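Local coordinates for heme-binding protein A / AI-2 binding protein A (Helicobacter pylori SS1, PDB 6OFQ) that probably binds short peptides in the periplasm and delivers them to an ABC transporter for import, at residues R37-S42 with Y407-Y412; R125-A130 with H151-I156; E145-S150 with L439-S444; L296-Q301 with L309-I314; T416-H421 with S449-Q454. All blocks are in the same frame, centred on the assembly; numbering follows the deposited sequence.

Interaction 1: R37-S42 with Y407-Y412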
# COMPACT_ATOMS: atom_id res chain seq x y z
N ARG A 37 -9.11 4.86 12.41
CA ARG A 37 -9.16 4.14 11.16
C ARG A 37 -9.98 2.89 11.31
O ARG A 37 -10.38 2.49 12.41
CB ARG A 37 -7.75 3.90 10.65
CG ARG A 37 -6.77 3.27 11.63
CD ARG A 37 -7.00 1.79 11.89
NE ARG A 37 -5.99 1.15 12.74
CZ ARG A 37 -4.75 0.82 12.40
NH1 ARG A 37 -4.35 1.12 11.19
NH2 ARG A 37 -3.91 0.32 13.26
N GLY A 38 -10.33 2.25 10.22
CA GLY A 38 -11.30 1.19 10.17
C GLY A 38 -10.88 -0.20 10.50
O GLY A 38 -11.71 -0.99 10.96
N ALA A 39 -9.62 -0.57 10.32
CA ALA A 39 -9.10 -1.94 10.55
C ALA A 39 -7.68 -1.82 11.08
O ALA A 39 -6.87 -1.01 10.62
CB ALA A 39 -9.14 -2.73 9.28
N ASP A 40 -7.41 -2.70 12.02
CA ASP A 40 -6.09 -2.74 12.66
C ASP A 40 -5.00 -3.21 11.69
O ASP A 40 -5.27 -3.83 10.70
CB ASP A 40 -6.16 -3.68 13.85
CG ASP A 40 -5.03 -3.53 14.85
OD1 ASP A 40 -4.27 -2.55 14.81
OD2 ASP A 40 -4.95 -4.49 15.68
N GLY A 41 -3.78 -2.86 12.06
CA GLY A 41 -2.62 -3.50 11.41
C GLY A 41 -2.56 -4.99 11.70
O GLY A 41 -3.19 -5.50 12.64
N SER A 42 -1.76 -5.68 10.89
CA SER A 42 -1.62 -7.12 10.95
C SER A 42 -0.23 -7.56 11.43
O SER A 42 -0.05 -8.75 11.74
CB SER A 42 -1.93 -7.74 9.58
OG SER A 42 -3.33 -7.65 9.28
N TYR A 407 -15.66 -10.66 4.87
CA TYR A 407 -14.57 -11.07 5.74
C TYR A 407 -13.97 -9.84 6.42
O TYR A 407 -13.92 -8.76 5.82
CB TYR A 407 -13.44 -11.71 4.92
CG TYR A 407 -13.88 -12.99 4.26
CD1 TYR A 407 -14.01 -14.14 5.01
CD2 TYR A 407 -14.39 -13.01 2.96
CE1 TYR A 407 -14.49 -15.31 4.46
CE2 TYR A 407 -14.87 -14.17 2.39
CZ TYR A 407 -14.89 -15.31 3.14
OH TYR A 407 -15.45 -16.48 2.61
N GLU A 408 -13.50 -10.02 7.65
CA GLU A 408 -12.74 -8.94 8.29
C GLU A 408 -11.41 -8.81 7.54
O GLU A 408 -10.98 -9.69 6.81
CB GLU A 408 -12.41 -9.42 9.71
CG GLU A 408 -13.65 -9.68 10.57
CD GLU A 408 -14.42 -8.41 10.84
OE1 GLU A 408 -13.79 -7.37 11.08
OE2 GLU A 408 -15.67 -8.44 10.79
N TRP A 409 -10.76 -7.66 7.70
CA TRP A 409 -9.60 -7.29 6.86
C TRP A 409 -8.45 -8.29 6.88
O TRP A 409 -7.94 -8.64 5.80
CB TRP A 409 -9.12 -5.89 7.24
CG TRP A 409 -8.04 -5.20 6.42
CD1 TRP A 409 -6.88 -4.65 6.89
CD2 TRP A 409 -8.05 -4.99 4.99
NE1 TRP A 409 -6.22 -4.07 5.84
CE2 TRP A 409 -6.89 -4.23 4.67
CE3 TRP A 409 -8.94 -5.35 3.97
CZ2 TRP A 409 -6.56 -3.90 3.38
CZ3 TRP A 409 -8.63 -4.99 2.69
CH2 TRP A 409 -7.47 -4.22 2.41
N GLY A 410 -8.05 -8.73 8.07
CA GLY A 410 -6.92 -9.67 8.03
C GLY A 410 -7.24 -10.95 7.27
O GLY A 410 -6.44 -11.44 6.49
N ALA A 411 -8.40 -11.53 7.53
CA ALA A 411 -8.88 -12.73 6.84
C ALA A 411 -9.01 -12.45 5.35
O ALA A 411 -8.72 -13.32 4.55
CB ALA A 411 -10.16 -13.26 7.37
N TYR A 412 -9.50 -11.27 5.01
CA TYR A 412 -9.73 -10.95 3.60
C TYR A 412 -8.39 -10.96 2.88
O TYR A 412 -8.25 -11.46 1.77
CB TYR A 412 -10.39 -9.58 3.54
CG TYR A 412 -10.81 -9.14 2.16
CD1 TYR A 412 -12.06 -9.39 1.71
CD2 TYR A 412 -9.97 -8.37 1.36
CE1 TYR A 412 -12.48 -9.02 0.46
CE2 TYR A 412 -10.40 -7.94 0.11
CZ TYR A 412 -11.68 -8.23 -0.30
OH TYR A 412 -12.22 -7.82 -1.51

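Interaction 2: R125-A130 with H151-I156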
# COMPACT_ATOMS: atom_id res chain seq x y z
N ARG A 125 17.56 -11.39 4.95
CA ARG A 125 16.57 -12.29 5.46
C ARG A 125 15.50 -12.61 4.43
O ARG A 125 14.86 -13.66 4.49
CB ARG A 125 15.99 -11.71 6.73
CG ARG A 125 15.06 -10.51 6.52
CD ARG A 125 14.78 -9.77 7.81
NE ARG A 125 13.89 -8.63 7.60
CZ ARG A 125 12.68 -8.45 8.11
NH1 ARG A 125 12.14 -9.35 8.92
NH2 ARG A 125 12.01 -7.34 7.85
N GLN A 126 15.22 -11.67 3.53
CA GLN A 126 14.23 -11.84 2.48
C GLN A 126 14.84 -12.49 1.26
O GLN A 126 14.15 -13.25 0.58
CB GLN A 126 13.61 -10.48 2.14
CG GLN A 126 13.21 -9.68 3.37
CD GLN A 126 12.39 -8.42 3.09
OE1 GLN A 126 11.37 -8.52 2.39
NE2 GLN A 126 12.82 -7.25 3.62
N MET A 127 16.09 -12.18 0.99
CA MET A 127 16.79 -12.66 -0.22
C MET A 127 17.18 -14.15 -0.12
O MET A 127 17.14 -14.83 -1.15
CB MET A 127 18.05 -11.83 -0.43
CG MET A 127 18.64 -12.05 -1.80
SD MET A 127 19.70 -10.69 -2.21
CE MET A 127 20.94 -10.70 -0.98
N ASP A 128 17.60 -14.57 1.07
CA ASP A 128 18.19 -15.91 1.28
C ASP A 128 17.25 -16.65 2.24
O ASP A 128 17.19 -16.32 3.41
CB ASP A 128 19.58 -15.70 1.91
CG ASP A 128 20.33 -17.00 2.18
OD1 ASP A 128 19.70 -18.06 2.14
OD2 ASP A 128 21.54 -16.88 2.45
N LYS A 129 16.66 -17.73 1.75
CA LYS A 129 15.74 -18.53 2.57
C LYS A 129 16.40 -19.12 3.81
O LYS A 129 15.75 -19.28 4.84
CB LYS A 129 15.02 -19.58 1.71
CG LYS A 129 14.41 -19.03 0.42
CD LYS A 129 13.04 -18.38 0.55
CE LYS A 129 11.98 -19.48 0.64
NZ LYS A 129 10.98 -19.40 1.75
N ALA A 130 17.70 -19.37 3.80
CA ALA A 130 18.37 -19.78 5.04
C ALA A 130 18.48 -18.76 6.15
O ALA A 130 18.71 -19.10 7.32
CB ALA A 130 19.76 -20.33 4.73
N HIS A 151 15.64 -11.70 -8.04
CA HIS A 151 16.07 -11.60 -9.42
C HIS A 151 16.81 -10.31 -9.71
O HIS A 151 17.60 -10.27 -10.67
CB HIS A 151 14.89 -11.75 -10.38
CG HIS A 151 14.16 -13.03 -10.16
ND1 HIS A 151 14.80 -14.25 -10.17
CD2 HIS A 151 12.87 -13.28 -9.80
CE1 HIS A 151 13.94 -15.20 -9.86
NE2 HIS A 151 12.76 -14.64 -9.67
N ILE A 152 16.40 -9.23 -9.07
CA ILE A 152 16.96 -7.89 -9.32
C ILE A 152 18.35 -7.76 -8.72
O ILE A 152 19.29 -7.26 -9.36
CB ILE A 152 16.01 -6.83 -8.75
CG1 ILE A 152 14.70 -6.80 -9.55
CG2 ILE A 152 16.60 -5.43 -8.73
CD1 ILE A 152 13.58 -5.97 -8.94
N ILE A 153 18.48 -8.15 -7.47
CA ILE A 153 19.73 -7.97 -6.72
C ILE A 153 20.64 -9.17 -6.90
O ILE A 153 20.26 -10.32 -6.64
CB ILE A 153 19.46 -7.73 -5.21
CG1 ILE A 153 18.62 -6.47 -5.01
CG2 ILE A 153 20.77 -7.74 -4.45
CD1 ILE A 153 18.12 -6.30 -3.59
N LYS A 154 21.83 -8.91 -7.46
CA LYS A 154 22.92 -9.91 -7.54
C LYS A 154 23.63 -10.08 -6.21
O LYS A 154 23.87 -11.20 -5.78
CB LYS A 154 23.83 -9.61 -8.73
CG LYS A 154 25.03 -10.55 -8.87
CD LYS A 154 25.88 -10.21 -10.09
CE LYS A 154 26.98 -11.26 -10.19
NZ LYS A 154 27.58 -11.12 -11.55
N SER A 155 24.05 -8.98 -5.61
CA SER A 155 24.70 -9.00 -4.32
C SER A 155 24.48 -7.74 -3.52
O SER A 155 24.17 -6.69 -4.07
CB SER A 155 26.20 -9.19 -4.53
OG SER A 155 26.78 -8.16 -5.28
N ILE A 156 24.56 -7.95 -2.20
CA ILE A 156 24.61 -6.91 -1.21
C ILE A 156 25.84 -7.08 -0.37
O ILE A 156 26.01 -8.15 0.20
CB ILE A 156 23.36 -6.85 -0.32
CG1 ILE A 156 22.11 -7.13 -1.13
CG2 ILE A 156 23.34 -5.58 0.50
CD1 ILE A 156 20.85 -7.22 -0.25

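Interaction 3: E145-S150 with L439-S444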
# COMPACT_ATOMS: atom_id res chain seq x y z
N GLU A 145 8.98 -11.14 -2.56
CA GLU A 145 8.66 -12.20 -3.49
C GLU A 145 7.92 -11.75 -4.71
O GLU A 145 8.30 -12.00 -5.86
CB GLU A 145 7.93 -13.36 -2.79
CG GLU A 145 8.80 -14.09 -1.78
CD GLU A 145 10.06 -14.64 -2.43
OE1 GLU A 145 9.98 -15.35 -3.45
OE2 GLU A 145 11.15 -14.23 -1.98
N GLY A 146 6.88 -10.95 -4.48
CA GLY A 146 6.08 -10.42 -5.55
C GLY A 146 6.78 -9.62 -6.60
O GLY A 146 6.49 -9.64 -7.82
N MET A 147 7.62 -8.73 -6.07
CA MET A 147 8.43 -7.87 -6.93
C MET A 147 9.61 -8.57 -7.64
O MET A 147 10.30 -7.97 -8.48
CB MET A 147 8.92 -6.64 -6.14
CG MET A 147 7.79 -5.70 -5.74
SD MET A 147 8.31 -4.34 -4.67
CE MET A 147 9.56 -3.49 -5.61
N GLY A 148 9.97 -9.74 -7.18
CA GLY A 148 11.14 -10.46 -7.71
C GLY A 148 12.43 -9.79 -7.32
O GLY A 148 13.39 -9.76 -8.10
N MET A 149 12.50 -9.28 -6.11
CA MET A 149 13.73 -8.62 -5.65
C MET A 149 14.97 -9.55 -5.68
O MET A 149 16.10 -9.05 -5.90
CB MET A 149 13.52 -8.08 -4.25
CG MET A 149 12.60 -6.86 -4.19
SD MET A 149 13.26 -5.36 -4.90
CE MET A 149 14.45 -4.99 -3.62
N SER A 150 14.76 -10.84 -5.49
CA SER A 150 15.92 -11.75 -5.57
C SER A 150 16.42 -11.92 -6.99
O SER A 150 17.57 -12.36 -7.09
CB SER A 150 15.53 -13.13 -5.04
OG SER A 150 15.31 -13.08 -3.64
N LEU A 439 1.70 -1.61 -12.23
CA LEU A 439 1.68 -2.57 -13.31
C LEU A 439 2.52 -3.81 -13.00
O LEU A 439 2.06 -4.93 -13.25
CB LEU A 439 2.15 -1.95 -14.61
CG LEU A 439 1.34 -0.73 -15.07
CD1 LEU A 439 2.03 -0.12 -16.30
CD2 LEU A 439 -0.09 -1.14 -15.38
N TYR A 440 3.73 -3.68 -12.49
CA TYR A 440 4.55 -4.87 -12.26
C TYR A 440 4.20 -5.54 -10.96
O TYR A 440 4.00 -6.78 -10.87
CB TYR A 440 6.04 -4.54 -12.34
CG TYR A 440 6.89 -5.79 -12.55
CD1 TYR A 440 6.96 -6.31 -13.83
CD2 TYR A 440 7.52 -6.45 -11.53
CE1 TYR A 440 7.67 -7.46 -14.10
CE2 TYR A 440 8.27 -7.62 -11.81
CZ TYR A 440 8.29 -8.06 -13.10
OH TYR A 440 9.01 -9.22 -13.52
N THR A 441 4.02 -4.76 -9.91
CA THR A 441 3.79 -5.35 -8.61
C THR A 441 2.46 -6.07 -8.54
O THR A 441 2.33 -7.01 -7.76
CB THR A 441 3.86 -4.22 -7.58
OG1 THR A 441 5.14 -3.59 -7.72
CG2 THR A 441 3.77 -4.70 -6.11
N LEU A 442 1.45 -5.59 -9.27
CA LEU A 442 0.08 -6.13 -9.17
C LEU A 442 -0.38 -6.95 -10.35
O LEU A 442 -1.35 -7.69 -10.25
CB LEU A 442 -0.99 -5.04 -8.92
CG LEU A 442 -0.61 -4.08 -7.80
CD1 LEU A 442 -1.63 -2.94 -7.77
CD2 LEU A 442 -0.49 -4.72 -6.44
N TRP A 443 0.25 -6.79 -11.50
CA TRP A 443 -0.27 -7.34 -12.75
C TRP A 443 0.66 -8.19 -13.60
O TRP A 443 0.33 -8.63 -14.70
CB TRP A 443 -0.89 -6.23 -13.63
CG TRP A 443 -2.02 -5.43 -12.94
CD1 TRP A 443 -1.91 -4.23 -12.30
CD2 TRP A 443 -3.37 -5.86 -12.78
NE1 TRP A 443 -3.12 -3.88 -11.74
CE2 TRP A 443 -4.03 -4.89 -12.01
CE3 TRP A 443 -4.08 -6.99 -13.22
CZ2 TRP A 443 -5.37 -5.00 -11.72
CZ3 TRP A 443 -5.43 -7.07 -12.89
CH2 TRP A 443 -6.05 -6.09 -12.16
N SER A 444 1.89 -8.39 -13.10
CA SER A 444 2.89 -9.14 -13.87
C SER A 444 2.82 -10.66 -13.62
O SER A 444 2.33 -11.12 -12.57
CB SER A 444 4.32 -8.67 -13.60
OG SER A 444 4.67 -8.93 -12.27

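Interaction 4: L296-Q301 with L309-I314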
# COMPACT_ATOMS: atom_id res chain seq x y z
N LEU A 296 -12.39 -4.33 -9.27
CA LEU A 296 -12.85 -5.66 -8.96
C LEU A 296 -11.84 -6.64 -9.54
O LEU A 296 -11.63 -6.64 -10.77
CB LEU A 296 -14.26 -5.80 -9.49
CG LEU A 296 -14.99 -7.10 -9.20
CD1 LEU A 296 -15.36 -7.24 -7.73
CD2 LEU A 296 -16.26 -7.19 -10.04
N SER A 297 -11.17 -7.45 -8.73
CA SER A 297 -10.35 -8.57 -9.19
C SER A 297 -11.28 -9.64 -9.77
O SER A 297 -12.35 -9.86 -9.17
CB SER A 297 -9.57 -9.26 -8.04
OG SER A 297 -8.59 -8.40 -7.47
N LEU A 298 -10.88 -10.22 -10.90
CA LEU A 298 -11.55 -11.38 -11.49
C LEU A 298 -10.47 -12.44 -11.57
O LEU A 298 -9.39 -12.22 -12.13
CB LEU A 298 -12.01 -11.06 -12.91
CG LEU A 298 -13.00 -9.91 -13.06
CD1 LEU A 298 -13.33 -9.57 -14.49
CD2 LEU A 298 -14.28 -10.16 -12.25
N ASN A 299 -10.75 -13.62 -11.02
CA ASN A 299 -9.71 -14.63 -10.88
C ASN A 299 -9.60 -15.38 -12.19
O ASN A 299 -10.40 -16.29 -12.47
CB ASN A 299 -9.96 -15.58 -9.72
CG ASN A 299 -8.78 -16.53 -9.48
OD1 ASN A 299 -8.06 -16.87 -10.45
ND2 ASN A 299 -8.65 -16.97 -8.23
N THR A 300 -8.69 -14.92 -13.02
CA THR A 300 -8.56 -15.39 -14.40
C THR A 300 -8.12 -16.87 -14.52
O THR A 300 -8.10 -17.36 -15.67
CB THR A 300 -7.67 -14.51 -15.31
OG1 THR A 300 -6.30 -14.61 -14.88
CG2 THR A 300 -8.14 -13.07 -15.32
N GLN A 301 -7.78 -17.50 -13.41
CA GLN A 301 -7.47 -18.94 -13.51
C GLN A 301 -8.66 -19.80 -13.26
O GLN A 301 -8.48 -21.02 -13.29
CB GLN A 301 -6.31 -19.29 -12.57
CG GLN A 301 -5.10 -18.40 -12.83
CD GLN A 301 -4.55 -18.50 -14.25
OE1 GLN A 301 -4.40 -19.62 -14.81
NE2 GLN A 301 -4.21 -17.36 -14.86
N LEU A 309 -14.33 -13.16 -22.95
CA LEU A 309 -15.63 -12.63 -23.34
C LEU A 309 -16.52 -12.49 -22.11
O LEU A 309 -17.34 -11.56 -22.06
CB LEU A 309 -16.33 -13.54 -24.33
CG LEU A 309 -15.74 -13.57 -25.73
CD1 LEU A 309 -16.64 -14.32 -26.68
CD2 LEU A 309 -15.28 -12.25 -26.32
N VAL A 310 -16.36 -13.40 -21.15
CA VAL A 310 -17.08 -13.25 -19.89
C VAL A 310 -16.66 -11.99 -19.15
O VAL A 310 -17.47 -11.19 -18.60
CB VAL A 310 -16.96 -14.49 -19.01
CG1 VAL A 310 -17.55 -14.21 -17.62
CG2 VAL A 310 -17.71 -15.69 -19.60
N ARG A 311 -15.34 -11.82 -19.13
CA ARG A 311 -14.79 -10.62 -18.49
C ARG A 311 -15.33 -9.34 -19.09
O ARG A 311 -15.64 -8.36 -18.38
CB ARG A 311 -13.28 -10.70 -18.38
CG ARG A 311 -12.72 -11.89 -17.66
CD ARG A 311 -11.25 -11.76 -17.34
NE ARG A 311 -10.38 -11.58 -18.49
CZ ARG A 311 -9.63 -12.53 -19.02
NH1 ARG A 311 -9.72 -13.80 -18.70
NH2 ARG A 311 -8.86 -12.18 -20.03
N LEU A 312 -15.28 -9.30 -20.42
CA LEU A 312 -15.78 -8.15 -21.11
C LEU A 312 -17.26 -7.92 -20.83
O LEU A 312 -17.68 -6.80 -20.63
CB LEU A 312 -15.48 -8.24 -22.61
CG LEU A 312 -14.02 -8.13 -22.99
CD1 LEU A 312 -13.82 -8.58 -24.42
CD2 LEU A 312 -13.53 -6.70 -22.87
N ALA A 313 -18.04 -9.00 -20.79
CA ALA A 313 -19.47 -8.82 -20.51
C ALA A 313 -19.69 -8.15 -19.17
O ALA A 313 -20.46 -7.20 -19.03
CB ALA A 313 -20.09 -10.20 -20.54
N ILE A 314 -18.94 -8.63 -18.18
CA ILE A 314 -19.01 -8.09 -16.80
C ILE A 314 -18.58 -6.62 -16.82
O ILE A 314 -19.29 -5.79 -16.22
CB ILE A 314 -18.13 -8.91 -15.85
CG1 ILE A 314 -18.75 -10.31 -15.62
CG2 ILE A 314 -17.93 -8.21 -14.50
CD1 ILE A 314 -17.91 -11.32 -14.87

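Interaction 5: T416-H421 with S449-Q454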
# COMPACT_ATOMS: atom_id res chain seq x y z
N THR A 416 -7.77 -13.75 -0.11
CA THR A 416 -7.53 -13.28 -1.46
C THR A 416 -6.05 -13.51 -1.87
O THR A 416 -5.78 -13.81 -3.03
CB THR A 416 -7.93 -11.78 -1.63
OG1 THR A 416 -7.17 -10.96 -0.71
CG2 THR A 416 -9.43 -11.56 -1.50
N GLY A 417 -5.13 -13.38 -0.92
CA GLY A 417 -3.73 -13.68 -1.25
C GLY A 417 -3.48 -15.09 -1.75
O GLY A 417 -2.53 -15.36 -2.45
N LEU A 418 -4.31 -16.01 -1.25
CA LEU A 418 -4.29 -17.44 -1.59
C LEU A 418 -5.14 -17.83 -2.76
O LEU A 418 -5.30 -19.02 -3.07
CB LEU A 418 -4.59 -18.27 -0.36
CG LEU A 418 -3.59 -18.18 0.76
CD1 LEU A 418 -4.02 -19.00 1.96
CD2 LEU A 418 -2.21 -18.61 0.29
N GLY A 419 -5.83 -16.86 -3.40
CA GLY A 419 -6.64 -17.15 -4.57
C GLY A 419 -8.00 -17.76 -4.28
O GLY A 419 -8.57 -18.37 -5.19
N GLU A 420 -8.52 -17.60 -3.06
CA GLU A 420 -9.78 -18.24 -2.73
C GLU A 420 -10.98 -17.64 -3.45
O GLU A 420 -12.02 -18.29 -3.65
CB GLU A 420 -10.01 -18.23 -1.21
CG GLU A 420 -9.01 -19.11 -0.51
CD GLU A 420 -9.21 -19.22 0.98
OE1 GLU A 420 -10.26 -18.79 1.49
OE2 GLU A 420 -8.29 -19.69 1.65
N HIS A 421 -10.86 -16.35 -3.81
CA HIS A 421 -11.99 -15.65 -4.40
C HIS A 421 -12.16 -16.02 -5.86
O HIS A 421 -11.23 -16.45 -6.55
CB HIS A 421 -11.73 -14.14 -4.35
CG HIS A 421 -10.45 -13.72 -4.97
ND1 HIS A 421 -9.24 -14.06 -4.40
CD2 HIS A 421 -10.17 -13.08 -6.14
CE1 HIS A 421 -8.27 -13.63 -5.19
NE2 HIS A 421 -8.80 -13.02 -6.22
N SER A 449 3.31 -15.29 -9.73
CA SER A 449 4.07 -16.49 -9.35
C SER A 449 4.24 -16.61 -7.82
O SER A 449 4.51 -17.71 -7.32
CB SER A 449 5.42 -16.53 -10.07
OG SER A 449 6.36 -15.63 -9.52
N ALA A 450 4.24 -15.51 -7.09
CA ALA A 450 4.42 -15.52 -5.65
C ALA A 450 3.16 -16.00 -4.94
O ALA A 450 2.06 -15.63 -5.36
CB ALA A 450 4.85 -14.12 -5.18
N ILE A 451 3.31 -16.81 -3.91
CA ILE A 451 2.16 -17.21 -3.10
C ILE A 451 2.54 -16.93 -1.66
O ILE A 451 3.56 -17.46 -1.18
CB ILE A 451 1.93 -18.74 -3.18
CG1 ILE A 451 1.57 -19.15 -4.59
CG2 ILE A 451 0.86 -19.15 -2.19
CD1 ILE A 451 1.81 -20.66 -4.75
N PRO A 452 1.78 -16.12 -0.92
CA PRO A 452 0.60 -15.40 -1.38
C PRO A 452 0.98 -14.35 -2.42
O PRO A 452 2.14 -13.90 -2.46
CB PRO A 452 0.13 -14.70 -0.12
CG PRO A 452 0.80 -15.33 1.06
CD PRO A 452 2.04 -15.95 0.52
N THR A 453 -0.05 -13.91 -3.15
CA THR A 453 0.10 -13.00 -4.26
C THR A 453 -0.57 -11.65 -4.02
O THR A 453 -1.56 -11.60 -3.32
CB THR A 453 -0.49 -13.59 -5.56
OG1 THR A 453 -0.03 -12.82 -6.66
CG2 THR A 453 -2.01 -13.72 -5.54
N GLN A 454 -0.04 -10.63 -4.71
CA GLN A 454 -0.74 -9.35 -4.87
C GLN A 454 -1.38 -9.17 -6.23
O GLN A 454 -2.10 -8.18 -6.44
CB GLN A 454 0.23 -8.18 -4.64
CG GLN A 454 0.96 -8.36 -3.30
CD GLN A 454 1.54 -7.08 -2.73
OE1 GLN A 454 0.80 -6.33 -2.10
NE2 GLN A 454 2.74 -6.76 -3.13
O HOH W 1 -4.36 -11.36 -4.07

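Interaction 1: R37-S42 with Y407-Y412
Two N-H groups, the backbone N of Asp222 and NE1 of Trp219, converge on OD2 of Asp40, while the backbone O of Asp40 lies at the edge of the Trp409 ring, near its plane, 4.2 Å from Trp409 CD1. The second carboxylate oxygen, Asp40 OD1, forms a salt bridge with Arg37 NH2 at 3.3 Å and takes a weak bond from Gly41 N. Both carboxylate oxygens thus have partners on the side of segment 37-42, while Ala39 points its CB toward helix 409-417. The methyl Ala39 CB lies 3.8 Å from Trp409 CB and equally far from Trp409 CD1. Trp409 presents this flank because its CG is anti to the backbone N (chi1 -173°), which places the indole beside the carbonyl carbon, on the side of Ala39, in the first turn of the helix just after the N-cap residue Glu408. Further along, Ser42 OG rests 4.3 Å from Gly410 CA at the exposed edge of the contact. The segments follow strands of two different sheets, 32-37 and 400-407, and the contact thus joins two parts of the type II binding-protein fold. The two segments bury 129 Å² between them without a direct hydrogen bond. The indole N-H has its partner in Asp51, so the rotation of the ring is probably set by that bond, and the touch with Ala39 adds apolar packing.

Interaction 2: R125-A130 with H151-I156
Met127 reaches across from the last turn of helix 116-127 and meets two isoleucines with successive atoms. Its SD touches the CG2 branch of Ile153 at 3.9 Å, the two side chains running at an oblique angle. The side chains of Met127 and Ile156 slide past each other in opposite directions, with Met127 CE 3.6 Å from Ile156 CD1 and 3.8 Å from Ile156 CG1. The torsions account for this split: chi1 and chi2 are extended (-167° and 159°), which carries the sulfur out from the helix, and the bend at chi3 (61°) turns the methyl along the second isoleucine. Between the isoleucines the chain turns a corner at Lys154, and Lys154 and Ser155 both face Thr167 in a classic beta bulge, which is consistent with Ile153 and Ile156 both pointing toward Met127. Trp144 of helix 142-147 touches both Met127 and Ile153, while Ile156 also packs on Leu120 and Phe123, so strand 153-160, one edge strand of the antiparallel sheet, lies against helix 116-127.

Interaction 3: E145-S150 with L439-S444
Met147 and Thr441 form the broader side of this contact, their CA atoms 5.5 Å apart. The CG of Met147 lies 3.9 Å from Thr441 OG1 and 4.2 Å from Thr441 CG2, so the methionine stem meets both branches of the threonine as the two side chains pass at a slant. The Met147 CG sits anti to the carbonyl carbon (chi1 -67°), which sets it beside Thr441. Tyr440 contributes a narrower touch: one ring-edge carbon, CE2, lies 3.9 Å from Met147 O, against the two branches that Thr441 offers. Gly148 ends helix 142-147 in a Schellman motif, with positive phi and Gly148 N bonded back to Glu145 O at 3.1 Å, and it is also the N-cap residue of helix 149-152; helix 436-443 is therefore met at the C-terminal end of helix 142-147, just before helix 149-152 begins. Away from Met147 the tyrosine ring is well occupied. Ser444 OG stands 3.6 Å above the Tyr440 ring plane, over its centre, and donates to Tyr440 O at 2.7 Å. Lys472 makes a cation-pi contact with the same ring, and the Ser444 hydroxyl also caps the following helix by accepting from Ala447 N. Beside the contact, Gln446 reaches back through NE2 to Glu145 O, a polar link between the two helical regions.

Interaction 4: L296-Q301 with L309-I314
Arg311 carries the helix side of this contact and is met by two residues of segment 296-301. Leu298 CD1 lies against the aliphatic stem, 4.0 Å from Arg311 CG and 4.1 Å from Arg311 CB. Farther out, the methyl Thr300 CG2 sits over one face of the guanidinium group, 3.8 Å from Arg311 NH1, and the two side chains cross at about a right angle. The Arg311 chain bends at chi3 (-59°), which turns one face of the guanidinium toward the threonine methyl. In the next shell, Thr300 OG1 is bonded to Ser457 O, so the hydroxyl points to another loop and leaves the methyl for the arginine. Asn299 shapes the turn that places Thr300: its OD1 accepts from Gln301 N at 3.0 Å in an Asx turn, just past the end of strand 292-298. Arg311 itself is positioned by backbone carbonyls, with NH1 on Phe305 O, NH2 on Asp494 O at the end of helix 477-494, and NE on Ala495 O in a weak bond. The strand belongs to a mixed sheet that also holds strand 497-510, and helix 308-317 packs beside it, Leu298 and Ile314 both touching Val498. The buried positive charge is thus met by neutral carbonyl oxygens, whose dipoles would stabilise it, while carbon contacts from Leu298 and Thr300 shape its surroundings.

Interaction 5: T416-H421 with S449-Q454
Thr453 lies beside the carbonyl that ends helix 409-417, and its side chain can be followed outward from there. Its CB is 4.1 Å from Gly417 O. One branch, CG2, sits between the backbone N and the carbonyl carbon and approaches Gly417 O to 3.5 Å; the other, OG1, is anti to the backbone N (chi1 -166°) and turns away to bond with Ala447 O and Asn455 N. The main link is made by the backbone of the same residue: Thr453 N donates to Gly417 O at 3.0 Å, with an N-H...O angle of 164°, in the carbonyl plane and on a lone pair. Pro452, which follows a cis peptide bond, adds its CA at 3.3 Å from Gly417 O, and the backbones run close there. A water donates to Thr453 O at 2.9 Å and weakly to Thr416 O, bridging the two segments. Thr416 O also accepts from Gly419 N within a Schellman motif that closes the helix. Near the surface, Leu418 CD2 meets Ile451 CG2 at 4.0 Å, the two side chains crossing at about a right angle. The C-terminal end of helix 409-417 is thereby tied to the loop between helices 445-449 and 462-473; Thr416 packs on Ala424 of strand 423-429 and Phe378 of strand 373-380, and Gln454 on Thr441 and Leu442 of helix 436-443.

Overall arrangement
Interactions 1 and 5 sit at the two ends of helix 409-417, their centres about 17 Å apart. Interaction 5 touches interaction 3, Ala450 packing on Gly146, and interaction 4, where Asn299 ND2 probably bonds to His421 O. Interactions 2 and 3 share helix 149-152 and also touch, with centres about 15 Å apart, whereas the centres of interactions 2 and 4 lie about 35 Å apart. Along the chain, interactions 2 and 4 are nested within the loop closed by interaction 1, and interaction 3 crosses interactions 1, 2 and 5. Early and late parts of the sequence are therefore interleaved, consistent with the lobed fold of type II periplasmic binding proteins.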